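Local coordinates for protein homocysteine S-methyltransferase (PDB 5DMM) that transfers a methyl group from S-methylmethionine, or less efficiently from S-adenosylmethionine, to homocysteine to make methionine, using a zinc ion, at residues His150-Leu158 and Leu182-Arg190. Sequence-based numbering, arbitrary orientation.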
ATOM      1  N   HIS A 150       8.050   7.695  11.058  1.00 17.38           N
ATOM      2  CA  HIS A 150       6.773   7.113  10.672  1.00 16.25           C
ATOM      3  C   HIS A 150       5.573   7.559  11.507  1.00 17.30           C
ATOM      4  O   HIS A 150       4.454   7.582  11.007  1.00 13.24           O
ATOM      5  CB  HIS A 150       6.861   5.589  10.753  1.00 14.60           C
ATOM      6  CG  HIS A 150       7.539   4.958   9.586  1.00 17.05           C
ATOM      7  ND1 HIS A 150       7.002   4.977   8.313  1.00 17.50           N
ATOM      8  CD2 HIS A 150       8.718   4.298   9.487  1.00 17.37           C
ATOM      9  CE1 HIS A 150       7.812   4.334   7.490  1.00 17.81           C
ATOM     10  NE2 HIS A 150       8.862   3.918   8.176  1.00 17.02           N
ATOM     11  N   ARG A 151       5.810   7.884  12.777  0.57 13.93           N
ATOM     12  CA  ARG A 151       4.716   8.154  13.721  0.57 14.83           C
ATOM     13  C   ARG A 151       3.656   9.178  13.266  0.57 11.94           C
ATOM     14  O   ARG A 151       2.465   8.867  13.320  0.57 12.99           O
ATOM     15  CB  ARG A 151       5.290   8.594  15.080  0.57 18.23           C
ATOM     16  CG  ARG A 151       4.219   8.917  16.113  0.57 20.50           C
ATOM     17  CD  ARG A 151       4.826   9.183  17.502  0.57 20.19           C
ATOM     18  NE  ARG A 151       5.480   7.999  18.058  0.57 22.52           N
ATOM     19  CZ  ARG A 151       6.794   7.881  18.228  0.57 28.34           C
ATOM     20  NH1 ARG A 151       7.601   8.882  17.898  0.57 28.67           N
ATOM     21  NH2 ARG A 151       7.302   6.765  18.735  0.57 29.60           N
ATOM     22  N   PRO A 152       4.060  10.388  12.829  1.00 15.54           N
ATOM     23  CA  PRO A 152       3.018  11.367  12.450  1.00 16.48           C
ATOM     24  C   PRO A 152       2.077  10.898  11.334  1.00 14.50           C
ATOM     25  O   PRO A 152       0.879  11.211  11.371  1.00 16.21           O
ATOM     26  CB  PRO A 152       3.815  12.574  11.948  1.00 17.45           C
ATOM     27  CG  PRO A 152       5.202  12.376  12.385  1.00 19.62           C
ATOM     28  CD  PRO A 152       5.416  10.912  12.577  1.00 18.51           C
ATOM     29  N   ARG A 153       2.607  10.164  10.361  1.00 13.17           N
ATOM     30  CA  ARG A 153       1.770   9.679   9.259  1.00 12.93           C
ATOM     31  C   ARG A 153       0.842   8.558   9.735  1.00 16.19           C
ATOM     32  O   ARG A 153      -0.330   8.511   9.348  1.00 15.08           O
ATOM     33  CB  ARG A 153       2.622   9.204   8.077  1.00 12.57           C
ATOM     34  CG  ARG A 153       1.812   8.474   6.998  1.00 14.46           C
ATOM     35  CD  ARG A 153       2.649   8.224   5.751  1.00 15.10           C
ATOM     36  NE  ARG A 153       3.886   7.529   6.076  1.00 15.41           N
ATOM     37  CZ  ARG A 153       4.823   7.213   5.191  1.00 15.89           C
ATOM     38  NH1 ARG A 153       4.660   7.522   3.904  1.00 18.57           N
ATOM     39  NH2 ARG A 153       5.921   6.580   5.591  1.00 15.30           N
ATOM     40  N   VAL A 154       1.351   7.653  10.564  1.00 14.64           N
ATOM     41  CA  VAL A 154       0.490   6.618  11.129  1.00 12.54           C
ATOM     42  C   VAL A 154      -0.666   7.261  11.889  1.00 15.12           C
ATOM     43  O   VAL A 154      -1.818   6.890  11.705  1.00 14.35           O
ATOM     44  CB  VAL A 154       1.269   5.656  12.063  1.00 15.84           C
ATOM     45  CG1 VAL A 154       0.316   4.815  12.888  1.00 15.07           C
ATOM     46  CG2 VAL A 154       2.198   4.758  11.236  1.00 16.39           C
ATOM     47  N   GLU A 155      -0.360   8.253  12.725  1.00 14.21           N
ATOM     48  CA  GLU A 155      -1.402   8.903  13.501  1.00 15.33           C
ATOM     49  C   GLU A 155      -2.421   9.623  12.615  1.00 13.52           C
ATOM     50  O   GLU A 155      -3.628   9.496  12.819  1.00 16.79           O
ATOM     51  CB  GLU A 155      -0.768   9.856  14.519  1.00 16.25           C
ATOM     52  CG  GLU A 155      -0.167   9.067  15.676  1.00 15.63           C
ATOM     53  CD  GLU A 155       0.444   9.927  16.787  1.00 25.19           C
ATOM     54  OE1 GLU A 155       0.379  11.172  16.715  1.00 23.25           O
ATOM     55  OE2 GLU A 155       0.996   9.336  17.742  1.00 20.95           O
ATOM     56  N   ALA A 156      -1.939  10.329  11.602  1.00 13.57           N
ATOM     57  CA  ALA A 156      -2.814  11.102  10.729  1.00 17.73           C
ATOM     58  C   ALA A 156      -3.737  10.196   9.911  1.00 16.18           C
ATOM     59  O   ALA A 156      -4.919  10.507   9.725  1.00 15.89           O
ATOM     60  CB  ALA A 156      -1.985  11.987   9.810  1.00 16.57           C
ATOM     61  N   LEU A 157      -3.201   9.071   9.442  1.00 14.12           N
ATOM     62  CA  LEU A 157      -3.987   8.124   8.643  1.00 13.63           C
ATOM     63  C   LEU A 157      -5.087   7.468   9.491  1.00 13.73           C
ATOM     64  O   LEU A 157      -6.224   7.308   9.041  1.00 16.06           O
ATOM     65  CB  LEU A 157      -3.078   7.049   8.027  1.00 13.17           C
ATOM     66  CG  LEU A 157      -2.104   7.485   6.918  1.00 11.75           C
ATOM     67  CD1 LEU A 157      -1.123   6.349   6.589  1.00 12.40           C
ATOM     68  CD2 LEU A 157      -2.834   7.895   5.629  1.00 13.06           C
ATOM     69  N   LEU A 158      -4.750   7.097  10.725  1.00 14.07           N
ATOM     70  CA  LEU A 158      -5.724   6.457  11.606  1.00 15.67           C
ATOM     71  C   LEU A 158      -6.784   7.471  12.047  1.00 16.10           C
ATOM     72  O   LEU A 158      -7.985   7.172  12.029  1.00 17.62           O
ATOM     73  CB  LEU A 158      -5.025   5.826  12.828  1.00 17.64           C
ATOM     74  CG  LEU A 158      -4.097   4.638  12.535  1.00 18.20           C
ATOM     75  CD1 LEU A 158      -3.323   4.183  13.779  1.00 18.26           C
ATOM     76  CD2 LEU A 158      -4.875   3.469  11.944  1.00 19.14           C
ATOM     77  N   LEU A 182       5.947   0.089  16.469  1.00 18.82           N
ATOM     78  CA  LEU A 182       5.160   1.323  16.450  1.00 16.68           C
ATOM     79  C   LEU A 182       3.646   1.071  16.453  1.00 20.14           C
ATOM     80  O   LEU A 182       2.895   1.750  17.156  1.00 17.74           O
ATOM     81  CB  LEU A 182       5.545   2.169  15.235  1.00 16.70           C
ATOM     82  CG  LEU A 182       4.773   3.483  15.063  1.00 15.66           C
ATOM     83  CD1 LEU A 182       4.919   4.377  16.296  1.00 20.77           C
ATOM     84  CD2 LEU A 182       5.250   4.220  13.820  1.00 15.98           C
ATOM     85  N   LEU A 183       3.191   0.097  15.671  1.00 15.27           N
ATOM     86  CA  LEU A 183       1.759  -0.161  15.552  1.00 14.65           C
ATOM     87  C   LEU A 183       1.112  -0.611  16.857  1.00 15.66           C
ATOM     88  O   LEU A 183      -0.074  -0.373  17.065  1.00 15.88           O
ATOM     89  CB  LEU A 183       1.485  -1.217  14.460  1.00 18.13           C
ATOM     90  CG  LEU A 183       1.799  -0.682  13.064  1.00 23.83           C
ATOM     91  CD1 LEU A 183       1.314  -1.656  12.007  1.00 30.75           C
ATOM     92  CD2 LEU A 183       1.197   0.700  12.861  1.00 27.52           C
ATOM     93  N   THR A 184       1.877  -1.263  17.734  1.00 17.33           N
ATOM     94  CA  THR A 184       1.321  -1.705  19.004  1.00 16.22           C
ATOM     95  C   THR A 184       0.888  -0.530  19.888  1.00 17.66           C
ATOM     96  O   THR A 184       0.054  -0.703  20.776  1.00 16.88           O
ATOM     97  CB  THR A 184       2.327  -2.604  19.794  1.00 20.46           C
ATOM     98  OG1 THR A 184       3.476  -1.837  20.188  1.00 20.14           O
ATOM     99  CG2 THR A 184       2.767  -3.782  18.932  1.00 20.76           C
ATOM    100  N   ALA A 185       1.421   0.668  19.625  1.00 16.39           N
ATOM    101  CA  ALA A 185       1.024   1.847  20.378  1.00 19.64           C
ATOM    102  C   ALA A 185      -0.335   2.389  19.921  1.00 16.11           C
ATOM    103  O   ALA A 185      -0.841   3.358  20.501  1.00 17.21           O
ATOM    104  CB  ALA A 185       2.090   2.928  20.267  1.00 18.16           C
ATOM    105  N   TYR A 186      -0.904   1.774  18.880  1.00 17.13           N
ATOM    106  CA  TYR A 186      -2.233   2.124  18.342  1.00 16.83           C
ATOM    107  C   TYR A 186      -3.057   0.856  18.244  1.00 22.06           C
ATOM    108  O   TYR A 186      -3.161   0.260  17.168  1.00 20.21           O
ATOM    109  CB  TYR A 186      -2.116   2.803  16.965  1.00 19.66           C
ATOM    110  CG  TYR A 186      -1.125   3.922  17.023  1.00 15.69           C
ATOM    111  CD1 TYR A 186       0.213   3.708  16.704  1.00 14.61           C
ATOM    112  CD2 TYR A 186      -1.501   5.173  17.492  1.00 17.10           C
ATOM    113  CE1 TYR A 186       1.138   4.722  16.819  1.00 15.33           C
ATOM    114  CE2 TYR A 186      -0.584   6.188  17.612  1.00 17.36           C
ATOM    115  CZ  TYR A 186       0.732   5.951  17.273  1.00 18.06           C
ATOM    116  OH  TYR A 186       1.651   6.959  17.387  1.00 19.50           O
ATOM    117  N   PRO A 187      -3.632   0.419  19.377  1.00 21.23           N
ATOM    118  CA  PRO A 187      -4.165  -0.951  19.449  1.00 25.77           C
ATOM    119  C   PRO A 187      -5.314  -1.257  18.474  1.00 25.31           C
ATOM    120  O   PRO A 187      -5.544  -2.430  18.198  1.00 25.36           O
ATOM    121  CB  PRO A 187      -4.642  -1.062  20.901  1.00 29.21           C
ATOM    122  CG  PRO A 187      -3.805  -0.038  21.645  1.00 25.40           C
ATOM    123  CD  PRO A 187      -3.671   1.102  20.686  1.00 22.36           C
ATOM    124  N   ARG A 188      -5.993  -0.242  17.948  1.00 31.16           N
ATOM    125  CA  ARG A 188      -7.088  -0.472  17.005  1.00 32.50           C
ATOM    126  C   ARG A 188      -6.584  -0.645  15.569  1.00 25.84           C
ATOM    127  O   ARG A 188      -7.320  -1.079  14.684  1.00 25.68           O
ATOM    128  CB  ARG A 188      -8.092   0.684  17.068  1.00 40.00           C
ATOM    129  CG  ARG A 188      -8.568   1.021  18.475  1.00 52.80           C
ATOM    130  CD  ARG A 188      -9.527  -0.027  19.021  1.00 64.11           C
ATOM    131  NE  ARG A 188     -10.866   0.106  18.451  1.00 74.30           N
ATOM    132  CZ  ARG A 188     -11.900  -0.661  18.784  1.00 78.02           C
ATOM    133  NH1 ARG A 188     -13.081  -0.467  18.213  1.00 83.17           N
ATOM    134  NH2 ARG A 188     -11.755  -1.622  19.687  1.00 80.84           N
ATOM    135  N   ALA A 189      -5.327  -0.292  15.339  1.00 18.73           N
ATOM    136  CA  ALA A 189      -4.766  -0.319  13.997  1.00 20.57           C
ATOM    137  C   ALA A 189      -4.624  -1.741  13.487  1.00 18.81           C
ATOM    138  O   ALA A 189      -4.297  -2.650  14.243  1.00 17.83           O
ATOM    139  CB  ALA A 189      -3.407   0.381  13.970  1.00 19.45           C
ATOM    140  N   ARG A 190      -4.861  -1.915  12.194  1.00 16.67           N
ATOM    141  CA  ARG A 190      -4.542  -3.162  11.504  1.00 16.86           C
ATOM    142  C   ARG A 190      -3.716  -2.810  10.272  1.00 20.34           C
ATOM    143  O   ARG A 190      -3.894  -1.726   9.715  1.00 18.46           O
ATOM    144  CB  ARG A 190      -5.819  -3.914  11.126  1.00 20.63           C
ATOM    145  CG  ARG A 190      -6.701  -4.265  12.329  1.00 24.64           C
ATOM    146  CD  ARG A 190      -6.023  -5.296  13.222  1.00 21.74           C
ATOM    147  NE  ARG A 190      -6.880  -5.736  14.325  1.00 27.19           N
ATOM    148  CZ  ARG A 190      -6.925  -5.150  15.523  1.00 32.22           C
ATOM    149  NH1 ARG A 190      -6.163  -4.091  15.784  1.00 23.53           N
ATOM    150  NH2 ARG A 190      -7.729  -5.626  16.467  1.00 29.08           N
TER
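Helical segment 150-158 runs beside segment 182-190, which comes off helix 173-183 into a loop, with CA atoms of facing residues from 7.2 Å apart, for Leu-158 and Ala-189, to 8.4 Å, for Glu-155 and Tyr-186. Type I turns from Leu-183 to Tyr-186 and from Tyr-186 to Ala-189 carry the chain round Tyr-186, whose ring lies against the helix. Val-154 CG1 sits over one face of the Tyr-186 ring, a CH-pi contact 4.3 Å from the centroid. Tyr-186 OH donates a very short hydrogen bond of 2.5 Å to Glu-155 OE2. That oxygen lies at the ring edge, and the carboxylate plane is turned 72° from the ring. Glu-155 is extended beyond CG (chi2 -177°), which carries the acid along to the hydroxyl. Its other oxygen, OE1, has a long, weak ion pair with Lys-89. In one of two conformers of Arg-151, its aliphatic part crosses the phenol end at about a right angle, with Arg-151 CG 3.5 Å from Tyr-186 OH. An alanine in place of Tyr-186 would probably leave Glu-155 OE2 without its donor and open a gap beside Val-154 and Leu-158.

The protein is a TIM barrel. Here, helix 143-159 packs beside the end of helix 173-183 and the loop leading to strand 191-197. Val-154, Leu-158 and Leu-183 all touch Leu-165 of the intervening strand 164-170. Val-154 CG2 meets Leu-182 CD2 tip to tip at 4.0 Å. Leu-182 CD2 also lies 3.7 Å from His-150 CB, while His-150 NE2 is hydrogen-bonded to Glu-175. At the far end, Leu-158 CD1 touches both Tyr-186 CB, at 3.7 Å, and Ala-189 CB. Gln-221 NE2 bonds to the carbonyl oxygens of both Leu-183 and Ala-189, bridging the loop on either side of Tyr-186.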